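ESX-1 secretion system protein eccD1 (Mycobacterium tuberculosis, PDB 4KV2) forms part of the ESX-1 type VII secretion system, which delivers virulence factors including EsxA and EsxB to host cells during infection. Local coordinates at residues T12-T17 against A47-G52. Sequence-based numbering, arbitrary orientation.
Sequences TGRRMT and ADVLGG
Arg14 meets the loop 47-52 with both its backbone and its side chain. Its amide N donates to Val49 O at 2.8 Å, and the bond is nearly straight at both ends, with an N-H...O angle of 165°. Beyond this bond the side chain bends at chi3 (-96°) and lays one face of its guanidinium over Val49 CA, which sits off-centre toward the rim of the group. Arg14 NH2 then reaches Asp48 OD2 at 3.6 Å, a long salt bridge in which guanidinium and carboxylate planes stand 82° apart; Asp48 is poorly ordered, so this link is probably loose. Gly13 fits closely against the loop backbone, its CA 3.5 Å from Leu50 O in a CA-H...O contact. With no side chain, Gly13 lies directly against the backbone of Val49 and Leu50, and its positive phi is one that glycine adopts readily.

On the more buried flank, Thr12 and Leu50 run side by side in the same direction. Leu50 CD2 touches Thr12 CG2 at 3.7 Å and also lies 4.2 Å from Arg15 CB. Phe53 packs on Thr12 and Thr45 on Leu50.

Thr12 to Arg15 form a type II' turn, closed by paired backbone bonds between the two end residues: the tight beta hairpin joining the first two strands of this ubiquitin-like fold, here docked against the loop that follows helix 31-41.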
loop_
_atom_site.group_PDB
_atom_site.type_symbol
_atom_site.label_atom_id
_atom_site.label_comp_id
_atom_site.label_asym_id
_atom_site.label_seq_id
_atom_site.Cartn_x
_atom_site.Cartn_y
_atom_site.Cartn_z
ATOM N N THR A 12 5.635 15.495 -5.832
ATOM C CA THR A 12 4.492 16.333 -5.508
ATOM C C THR A 12 5.038 17.753 -5.365
ATOM O O THR A 12 5.587 18.122 -4.327
ATOM C CB THR A 12 3.790 15.896 -4.209
ATOM O OG1 THR A 12 3.498 14.493 -4.248
ATOM C CG2 THR A 12 2.495 16.630 -4.039
ATOM N N GLY A 13 4.906 18.539 -6.435
ATOM C CA GLY A 13 5.504 19.872 -6.511
ATOM C C GLY A 13 7.009 19.721 -6.462
ATOM O O GLY A 13 7.610 19.183 -7.394
ATOM N N ARG A 14 7.609 20.150 -5.359
ATOM C CA ARG A 14 9.058 20.082 -5.194
ATOM C C ARG A 14 9.466 18.917 -4.340
ATOM O O ARG A 14 10.645 18.648 -4.214
ATOM C CB ARG A 14 9.575 21.321 -4.485
ATOM C CG ARG A 14 9.324 22.590 -5.235
ATOM C CD ARG A 14 10.387 23.626 -4.921
ATOM N NE ARG A 14 9.974 24.560 -3.882
ATOM C CZ ARG A 14 9.042 25.502 -4.040
ATOM N NH1 ARG A 14 8.390 25.616 -5.197
ATOM N NH2 ARG A 14 8.751 26.333 -3.037
ATOM N N ARG A 15 8.492 18.276 -3.707
ATOM C CA ARG A 15 8.769 17.231 -2.744
ATOM C C ARG A 15 8.838 15.888 -3.425
ATOM O O ARG A 15 7.981 15.547 -4.230
ATOM C CB ARG A 15 7.690 17.184 -1.672
ATOM C CG ARG A 15 7.880 16.034 -0.679
ATOM C CD ARG A 15 9.169 16.176 0.106
ATOM N NE ARG A 15 9.082 17.275 1.060
ATOM C CZ ARG A 15 8.613 17.174 2.307
ATOM N NH1 ARG A 15 8.171 16.015 2.792
ATOM N NH2 ARG A 15 8.575 18.257 3.077
ATOM N N MET A 16 9.847 15.110 -3.071
ATOM C CA MET A 16 9.904 13.732 -3.479
ATOM C C MET A 16 9.583 12.838 -2.288
ATOM O O MET A 16 10.040 13.087 -1.174
ATOM C CB MET A 16 11.286 13.407 -4.004
ATOM C CG MET A 16 11.598 14.064 -5.334
ATOM S SD MET A 16 13.321 13.719 -5.714
ATOM C CE MET A 16 13.351 14.501 -7.328
ATOM N N THR A 17 8.832 11.783 -2.548
ATOM C CA THR A 17 8.546 10.787 -1.553
ATOM C C THR A 17 8.835 9.380 -2.099
ATOM O O THR A 17 8.184 8.925 -3.042
ATOM C CB THR A 17 7.081 10.875 -1.081
ATOM O OG1 THR A 17 6.780 12.231 -0.676
ATOM C CG2 THR A 17 6.851 9.956 0.078
ATOM N N ALA A 47 1.936 24.304 1.281
ATOM C CA ALA A 47 1.298 24.144 -0.030
ATOM C C ALA A 47 2.162 24.650 -1.201
ATOM O O ALA A 47 2.116 24.074 -2.301
ATOM C CB ALA A 47 -0.060 24.839 -0.044
ATOM N N ASP A 48 2.925 25.724 -0.977
ATOM C CA ASP A 48 3.812 26.273 -2.016
ATOM C C ASP A 48 4.891 25.260 -2.437
ATOM O O ASP A 48 5.321 25.252 -3.595
ATOM C CB ASP A 48 4.442 27.613 -1.579
ATOM C CG ASP A 48 5.504 27.453 -0.493
ATOM O OD1 ASP A 48 5.232 26.785 0.525
ATOM O OD2 ASP A 48 6.610 28.011 -0.655
ATOM N N VAL A 49 5.307 24.414 -1.496
ATOM C CA VAL A 49 6.282 23.360 -1.755
ATOM C C VAL A 49 5.642 22.231 -2.577
ATOM O O VAL A 49 6.295 21.613 -3.411
ATOM C CB VAL A 49 6.887 22.836 -0.422
ATOM C CG1 VAL A 49 7.697 21.557 -0.621
ATOM C CG2 VAL A 49 7.755 23.911 0.213
ATOM N N LEU A 50 4.355 21.990 -2.356
ATOM C CA LEU A 50 3.610 20.988 -3.125
ATOM C C LEU A 50 3.092 21.491 -4.472
ATOM O O LEU A 50 2.412 20.752 -5.173
ATOM C CB LEU A 50 2.435 20.449 -2.291
ATOM C CG LEU A 50 2.855 19.806 -0.964
ATOM C CD1 LEU A 50 1.627 19.352 -0.188
ATOM C CD2 LEU A 50 3.828 18.649 -1.195
ATOM N N GLY A 51 3.436 22.726 -4.852
ATOM C CA GLY A 51 2.978 23.295 -6.107
ATOM C C GLY A 51 1.470 23.282 -6.201
ATOM O O GLY A 51 0.922 23.037 -7.266
ATOM N N GLY A 52 0.805 23.533 -5.073
ATOM C CA GLY A 52 -0.649 23.526 -4.996
ATOM C C GLY A 52 -1.322 22.163 -5.148
ATOM O O GLY A 52 -2.526 22.109 -5.355
#